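Local coordinates for D-isomer specific 2-hydroxyacid dehydrogenase family protein (Aeromonas salmonicida subsp. salmonicida, PDB 3HG7) that probably acts as an NAD-dependent oxidoreductase of the D-isomer specific 2-hydroxyacid dehydrogenase family, at residues L11-A16 with S281-P286; M191-D196 with E218-G223. The protein carries 1 engineered substitution. All blocks are in the same frame, centred on the assembly; numbering follows the deposited sequence.

Interaction 1 (L11-A16 with S281-P286); sequences LSQDNA and SAYSFP
Tyr283 donates its phenol hydroxyl to the carboxylate of Asp14, with 2.7 Å between Tyr283 OH and Asp14 OD2. The oxygen receives it on its syn lone pair, the side facing OD1, and lies close to the plane of the tyrosine ring at its edge, while the carboxylate itself stands steeply against the ring at 78°. The two side chains reach for each other from opposite directions: the tyrosine ring swings out with CG anti to the backbone N (chi1 -169°), and Asp14 answers with CG beside its own backbone N. The same Asp14 OD2 accepts a second bond from a water at 2.6 Å, and this water also donates to the backbone carbonyl Ser284 O at 2.9 Å, so one carboxylate oxygen holds two points of the 281-286 loop. The contact holds the crossover of the family's bilobal fold, where the chain coming from the seven-stranded Rossmann-type sheet returns to the lobe of the five-stranded sheet and enters helix 286-301, against the turn after strand 6-11. Pro286, in the first turn of that helix, sets CG 3.8 Å from Asp14 CG, its ring crossing the aspartate side chain at about a right angle. Behind Asp14 an ST turn shapes the backbone, Asp14 N donating to Ser12 OG at 2.9 Å; Glu54 in turn bonds Ser12 OG and the backbone N of Gln13.

Interaction 2 (M191-D196 with E218-G223); sequences MLAQAD and EHCKPG
Lys221 stretches along the end of helix 188-193 to reach Asp196, forming a salt bridge with 3.0 Å between Lys221 NZ and Asp196 OD1. The ammonium meets the carboxylate oxygen on its syn side, 26° out of the carboxylate plane. On the way its methylenes pass two backbone carbonyls: Lys221 CE lies 3.4 Å from Ala193 O, and Lys221 CD is equally near Ala195 O. A bend at chi4 (-148°) turns the amine toward the aspartate. One residue earlier, Cys220 directs its side chain at the helix end beside Leu192 and Ala193; SG is modelled implausibly close to the Leu192 backbone, so the detail of this apolar contact is doubtful. Further out, Asp196 OD2 accepts a hydrogen bond from the backbone N of Thr142, which fixes the carboxylate so that its other oxygen faces the lysine. Leu192 and Ala195 rest on Leu144 of strand 142-146, and the Asp196 backbone bonds to Thr142 and Ile225, which begin the strands on either side of strand 197-200. Helix 188-193 thus runs into central strand 197-200, with the loop leading to strand 225-228 folded against the junction, as in the parallel alpha/beta sheet of a Rossmann-type NAD-binding domain.

The two contacts lie on opposite sides of the chain's centre, their own centres 36 Å apart, and share no helix or strand. Interaction 1 spans 265 residues of sequence and secures the chain where it returns from the NAD-binding domain to the first lobe, whereas interaction 2 falls within the chain between those two segments and stays inside the NAD-binding domain, closing a short connection at the end of the sheet where its middle strands begin. Both are partly buried and both turn on an aspartate carboxylate. In 11-16 with 281-286 a neutral phenol and a water meet it, near a proline; in 191-196 with 218-223 the partner is a lysine, and more surface is buried, 303 against 157 Å².

Interaction 1 (L11-A16 with S281-P286)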
ATOM      1  N   LEU A  11      18.639   9.778  -0.487  1.00 11.65           N
ATOM      2  CA  LEU A  11      18.984   8.553   0.231  1.00 12.89           C
ATOM      3  C   LEU A  11      17.901   7.492  -0.110  1.00 11.83           C
ATOM      4  O   LEU A  11      17.157   6.981   0.776  1.00 11.61           O
ATOM      5  CB  LEU A  11      19.038   8.844   1.717  1.00 15.87           C
ATOM      6  CG  LEU A  11      19.373   7.760   2.723  1.00 26.53           C
ATOM      7  CD1 LEU A  11      20.763   7.218   2.460  1.00 18.90           C
ATOM      8  CD2 LEU A  11      19.304   8.389   4.107  1.00 18.24           C
ATOM      9  N   SER A  12      17.836   7.176  -1.409  1.00 10.51           N
ATOM     10  CA  SER A  12      16.847   6.256  -1.970  1.00 10.68           C
ATOM     11  C   SER A  12      17.485   5.159  -2.836  1.00 11.51           C
ATOM     12  O   SER A  12      18.492   5.389  -3.486  1.00 10.53           O
ATOM     13  CB  SER A  12      15.860   7.023  -2.846  1.00 10.58           C
ATOM     14  OG  SER A  12      14.968   6.121  -3.492  1.00 12.24           O
ATOM     15  N   GLN A  13      16.838   3.991  -2.889  1.00 12.86           N
ATOM     16  CA  GLN A  13      17.320   2.932  -3.789  1.00 14.35           C
ATOM     17  C   GLN A  13      17.163   3.410  -5.230  1.00 13.73           C
ATOM     18  O   GLN A  13      17.846   2.932  -6.114  1.00 14.43           O
ATOM     19  CB  GLN A  13      16.588   1.612  -3.553  1.00 17.25           C
ATOM     20  CG  GLN A  13      15.096   1.642  -3.782  1.00 21.74           C
ATOM     21  CD  GLN A  13      14.466   0.287  -3.481  1.00 21.75           C
ATOM     22  OE1 GLN A  13      14.023  -0.411  -4.383  1.00 23.90           O
ATOM     23  NE2 GLN A  13      14.467  -0.104  -2.199  1.00 23.56           N
ATOM     24  N   ASP A  14      16.299   4.415  -5.440  1.00 11.36           N
ATOM     25  CA  ASP A  14      16.125   5.024  -6.750  1.00 12.75           C
ATOM     26  C   ASP A  14      16.917   6.319  -6.973  1.00 13.39           C
ATOM     27  O   ASP A  14      16.562   7.130  -7.846  1.00 13.87           O
ATOM     28  CB  ASP A  14      14.623   5.276  -6.983  1.00 14.78           C
ATOM     29  CG  ASP A  14      13.822   3.991  -7.127  1.00 13.61           C
ATOM     30  OD1 ASP A  14      14.308   3.023  -7.776  1.00 17.49           O
ATOM     31  OD2 ASP A  14      12.695   3.936  -6.577  1.00 18.55           O
ATOM     32  N   ASN A  15      17.979   6.523  -6.193  1.00 11.86           N
ATOM     33  CA  ASN A  15      18.812   7.729  -6.296  1.00 12.06           C
ATOM     34  C   ASN A  15      19.182   8.157  -7.720  1.00 12.73           C
ATOM     35  O   ASN A  15      19.157   9.344  -8.037  1.00 12.59           O
ATOM     36  CB  ASN A  15      20.123   7.536  -5.529  1.00 11.10           C
ATOM     37  CG  ASN A  15      20.017   7.918  -4.059  1.00 13.10           C
ATOM     38  OD1 ASN A  15      19.009   8.460  -3.615  1.00 11.47           O
ATOM     39  ND2 ASN A  15      21.072   7.631  -3.292  1.00 10.94           N
ATOM     40  N   ALA A  16      19.614   7.205  -8.545  1.00 12.25           N
ATOM     41  CA  ALA A  16      20.071   7.552  -9.872  1.00 14.73           C
ATOM     42  C   ALA A  16      18.932   8.207 -10.680  1.00 14.81           C
ATOM     43  O   ALA A  16      19.137   9.245 -11.326  1.00 13.75           O
ATOM     44  CB  ALA A  16      20.662   6.319 -10.593  1.00 15.80           C
ATOM     45  N   SER A 281       2.536  -4.322  -4.344  1.00 15.44           N
ATOM     46  CA  SER A 281       1.283  -4.110  -5.109  1.00 14.76           C
ATOM     47  C   SER A 281       1.253  -2.739  -5.800  1.00 14.49           C
ATOM     48  O   SER A 281       0.671  -2.592  -6.884  1.00 14.16           O
ATOM     49  CB  SER A 281       0.044  -4.322  -4.214  1.00 14.85           C
ATOM     50  OG  SER A 281      -0.006  -3.360  -3.140  1.00 16.08           O
ATOM     51  N   ALA A 282       1.885  -1.718  -5.196  1.00 14.94           N
ATOM     52  CA  ALA A 282       1.858  -0.409  -5.813  1.00 15.71           C
ATOM     53  C   ALA A 282       3.133   0.351  -5.476  1.00 16.43           C
ATOM     54  O   ALA A 282       3.188   1.042  -4.473  1.00 17.27           O
ATOM     55  CB  ALA A 282       0.609   0.368  -5.362  1.00 16.98           C
ATOM     56  N   TYR A 283       4.134   0.162  -6.325  1.00 15.29           N
ATOM     57  CA  TYR A 283       5.474   0.746  -6.204  1.00 16.91           C
ATOM     58  C   TYR A 283       5.403   2.250  -6.288  1.00 15.38           C
ATOM     59  O   TYR A 283       4.513   2.784  -6.936  1.00 14.87           O
ATOM     60  CB  TYR A 283       6.348   0.216  -7.352  1.00 20.20           C
ATOM     61  CG  TYR A 283       7.792   0.547  -7.149  1.00 32.19           C
ATOM     62  CD1 TYR A 283       8.434   1.546  -7.898  1.00 22.36           C
ATOM     63  CD2 TYR A 283       8.522  -0.125  -6.175  1.00 23.29           C
ATOM     64  CE1 TYR A 283       9.791   1.865  -7.659  1.00 32.73           C
ATOM     65  CE2 TYR A 283       9.865   0.186  -5.928  1.00 33.05           C
ATOM     66  CZ  TYR A 283      10.487   1.175  -6.669  1.00 23.17           C
ATOM     67  OH  TYR A 283      11.813   1.431  -6.386  1.00 34.04           O
ATOM     68  N   SER A 284       6.346   2.952  -5.631  1.00 15.65           N
ATOM     69  CA  SER A 284       6.411   4.414  -5.736  1.00 16.11           C
ATOM     70  C   SER A 284       7.333   4.715  -6.898  1.00 16.47           C
ATOM     71  O   SER A 284       8.573   4.649  -6.749  1.00 18.08           O
ATOM     72  CB  SER A 284       7.051   5.028  -4.463  1.00 14.65           C
ATOM     73  OG  SER A 284       6.170   4.950  -3.345  1.00 17.74           O
ATOM     74  N   PHE A 285       6.760   5.048  -8.042  1.00 14.32           N
ATOM     75  CA  PHE A 285       7.545   5.234  -9.245  1.00 15.61           C
ATOM     76  C   PHE A 285       8.197   6.600  -9.221  1.00 15.78           C
ATOM     77  O   PHE A 285       7.518   7.586  -8.866  1.00 14.40           O
ATOM     78  CB  PHE A 285       6.675   5.027 -10.485  1.00 17.83           C
ATOM     79  CG  PHE A 285       6.455   3.566 -10.797  1.00 18.29           C
ATOM     80  CD1 PHE A 285       7.307   2.888 -11.672  1.00 18.91           C
ATOM     81  CD2 PHE A 285       5.451   2.848 -10.154  1.00 18.43           C
ATOM     82  CE1 PHE A 285       7.112   1.529 -11.923  1.00 17.73           C
ATOM     83  CE2 PHE A 285       5.270   1.479 -10.410  1.00 18.14           C
ATOM     84  CZ  PHE A 285       6.094   0.843 -11.293  1.00 18.25           C
ATOM     85  N   PRO A 286       9.506   6.681  -9.560  1.00 16.65           N
ATOM     86  CA  PRO A 286      10.202   7.946  -9.285  1.00 17.43           C
ATOM     87  C   PRO A 286       9.627   9.120 -10.065  1.00 18.32           C
ATOM     88  O   PRO A 286       9.554  10.216  -9.523  1.00 16.67           O
ATOM     89  CB  PRO A 286      11.647   7.664  -9.709  1.00 17.96           C
ATOM     90  CG  PRO A 286      11.790   6.186  -9.511  1.00 20.22           C
ATOM     91  CD  PRO A 286      10.452   5.587  -9.882  1.00 17.78           C
TER
HETATM   92  O   HOH W   1      10.953   5.449  -5.314  1.00 27.24           O

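Interaction 2 (M191-D196 with E218-G223)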
ATOM      1  N   MET A 191     -22.494  -6.612   5.134  1.00 33.60           N
ATOM      2  CA  MET A 191     -21.842  -6.398   3.835  1.00 33.10           C
ATOM      3  C   MET A 191     -20.946  -7.563   3.383  1.00 31.63           C
ATOM      4  O   MET A 191     -20.908  -7.900   2.191  1.00 31.48           O
ATOM      5  CB  MET A 191     -21.077  -5.064   3.824  1.00 33.72           C
ATOM      6  CG  MET A 191     -21.957  -3.819   3.705  1.00 27.20           C
ATOM      7  SD  MET A 191     -23.399  -3.934   2.583  1.00 35.67           S
ATOM      8  CE  MET A 191     -24.703  -4.587   3.620  1.00 27.79           C
ATOM      9  N   LEU A 192     -20.245  -8.180   4.334  1.00 29.84           N
ATOM     10  CA  LEU A 192     -19.367  -9.316   4.053  1.00 27.87           C
ATOM     11  C   LEU A 192     -20.143 -10.508   3.537  1.00 26.67           C
ATOM     12  O   LEU A 192     -19.671 -11.268   2.663  1.00 24.87           O
ATOM     13  CB  LEU A 192     -18.587  -9.720   5.310  1.00 28.04           C
ATOM     14  CG  LEU A 192     -17.405  -8.835   5.753  1.00 32.08           C
ATOM     15  CD1 LEU A 192     -16.772  -9.386   7.031  1.00 28.16           C
ATOM     16  CD2 LEU A 192     -16.345  -8.678   4.659  1.00 28.40           C
ATOM     17  N   ALA A 193     -21.342 -10.677   4.092  1.00 25.92           N
ATOM     18  CA  ALA A 193     -22.175 -11.814   3.784  1.00 25.61           C
ATOM     19  C   ALA A 193     -22.503 -11.872   2.309  1.00 25.59           C
ATOM     20  O   ALA A 193     -22.720 -12.955   1.783  1.00 25.45           O
ATOM     21  CB  ALA A 193     -23.465 -11.767   4.610  1.00 25.99           C
ATOM     22  N   GLN A 194     -22.561 -10.710   1.656  1.00 26.22           N
ATOM     23  CA  GLN A 194     -22.892 -10.652   0.226  1.00 27.13           C
ATOM     24  C   GLN A 194     -21.676 -10.344  -0.671  1.00 25.84           C
ATOM     25  O   GLN A 194     -21.839 -10.034  -1.859  1.00 25.41           O
ATOM     26  CB  GLN A 194     -24.032  -9.656  -0.037  1.00 28.66           C
ATOM     27  CG  GLN A 194     -23.642  -8.184   0.053  1.00 45.20           C
ATOM     28  CD  GLN A 194     -24.824  -7.302   0.387  1.00 30.38           C
ATOM     29  OE1 GLN A 194     -25.439  -7.449   1.444  1.00 45.83           O
ATOM     30  NE2 GLN A 194     -25.158  -6.381  -0.517  1.00 45.60           N
ATOM     31  N   ALA A 195     -20.481 -10.432  -0.092  1.00 24.91           N
ATOM     32  CA  ALA A 195     -19.232 -10.090  -0.793  1.00 23.84           C
ATOM     33  C   ALA A 195     -18.557 -11.298  -1.469  1.00 22.88           C
ATOM     34  O   ALA A 195     -18.241 -12.295  -0.821  1.00 22.49           O
ATOM     35  CB  ALA A 195     -18.246  -9.380   0.163  1.00 23.84           C
ATOM     36  N   ASP A 196     -18.322 -11.197  -2.774  1.00 21.63           N
ATOM     37  CA  ASP A 196     -17.603 -12.253  -3.488  1.00 20.30           C
ATOM     38  C   ASP A 196     -16.105 -12.003  -3.404  1.00 19.01           C
ATOM     39  O   ASP A 196     -15.304 -12.946  -3.310  1.00 18.67           O
ATOM     40  CB  ASP A 196     -18.053 -12.309  -4.940  1.00 20.89           C
ATOM     41  CG  ASP A 196     -19.516 -12.639  -5.058  1.00 35.68           C
ATOM     42  OD1 ASP A 196     -19.933 -13.621  -4.396  1.00 21.56           O
ATOM     43  OD2 ASP A 196     -20.243 -11.901  -5.767  1.00 22.09           O
ATOM     44  N   GLU A 218     -14.494 -14.235  10.006  1.00 47.29           N
ATOM     45  CA  GLU A 218     -14.221 -15.189   8.934  1.00 47.65           C
ATOM     46  C   GLU A 218     -15.458 -16.030   8.630  1.00 48.06           C
ATOM     47  O   GLU A 218     -15.583 -16.597   7.541  1.00 48.35           O
ATOM     48  CB  GLU A 218     -12.999 -16.060   9.260  1.00 47.84           C
ATOM     49  CG  GLU A 218     -11.672 -15.281   9.457  1.00 41.83           C
ATOM     50  CD  GLU A 218     -11.152 -14.583   8.200  1.00 48.60           C
ATOM     51  OE1 GLU A 218     -11.914 -14.472   7.212  1.00 42.12           O
ATOM     52  OE2 GLU A 218      -9.977 -14.130   8.203  1.00 41.97           O
ATOM     53  N   HIS A 219     -16.384 -16.084   9.585  1.00 48.28           N
ATOM     54  CA  HIS A 219     -17.706 -16.628   9.318  1.00 48.14           C
ATOM     55  C   HIS A 219     -18.395 -15.722   8.302  1.00 47.29           C
ATOM     56  O   HIS A 219     -19.348 -15.012   8.615  1.00 46.60           O
ATOM     57  CB  HIS A 219     -18.509 -16.805  10.606  1.00 48.86           C
ATOM     58  CG  HIS A 219     -18.133 -18.031  11.377  1.00 50.09           C
ATOM     59  ND1 HIS A 219     -17.270 -18.001  12.454  1.00 49.51           N
ATOM     60  CD2 HIS A 219     -18.486 -19.329  11.216  1.00 49.59           C
ATOM     61  CE1 HIS A 219     -17.117 -19.225  12.928  1.00 50.00           C
ATOM     62  NE2 HIS A 219     -17.846 -20.050  12.195  1.00 50.08           N
ATOM     63  N   CYS A 220     -17.849 -15.732   7.081  1.00 47.21           N
ATOM     64  CA  CYS A 220     -18.431 -14.998   5.963  1.00 46.61           C
ATOM     65  C   CYS A 220     -17.993 -15.376   4.533  1.00 44.90           C
ATOM     66  O   CYS A 220     -17.218 -14.653   3.896  1.00 45.61           O
ATOM     67  CB  CYS A 220     -18.295 -13.497   6.161  1.00 47.04           C
ATOM     68  SG  CYS A 220     -19.477 -12.692   5.131  1.00 58.06           S
ATOM     69  N   LYS A 221     -18.497 -16.521   4.080  1.00 42.74           N
ATOM     70  CA  LYS A 221     -18.679 -16.898   2.660  1.00 41.22           C
ATOM     71  C   LYS A 221     -17.639 -17.861   2.098  1.00 39.44           C
ATOM     72  O   LYS A 221     -16.443 -17.550   2.079  1.00 39.54           O
ATOM     73  CB  LYS A 221     -18.914 -15.701   1.719  1.00 41.23           C
ATOM     74  CG  LYS A 221     -20.185 -15.860   0.876  1.00 49.48           C
ATOM     75  CD  LYS A 221     -20.244 -14.957  -0.351  1.00 41.05           C
ATOM     76  CE  LYS A 221     -21.689 -14.807  -0.828  1.00 49.73           C
ATOM     77  NZ  LYS A 221     -21.852 -14.642  -2.306  1.00 40.87           N
ATOM     78  N   PRO A 222     -18.103 -19.037   1.633  1.00 37.56           N
ATOM     79  CA  PRO A 222     -17.281 -20.164   1.206  1.00 35.88           C
ATOM     80  C   PRO A 222     -16.255 -19.852   0.121  1.00 33.72           C
ATOM     81  O   PRO A 222     -15.137 -20.355   0.184  1.00 34.06           O
ATOM     82  CB  PRO A 222     -18.318 -21.153   0.648  1.00 36.67           C
ATOM     83  CG  PRO A 222     -19.541 -20.310   0.349  1.00 29.45           C
ATOM     84  CD  PRO A 222     -19.537 -19.344   1.478  1.00 37.23           C
ATOM     85  N   GLY A 223     -16.642 -19.058  -0.874  1.00 31.39           N
ATOM     86  CA  GLY A 223     -15.814 -18.848  -2.062  1.00 28.59           C
ATOM     87  C   GLY A 223     -15.319 -17.421  -2.208  1.00 26.31           C
ATOM     88  O   GLY A 223     -14.902 -17.010  -3.289  1.00 27.08           O
TER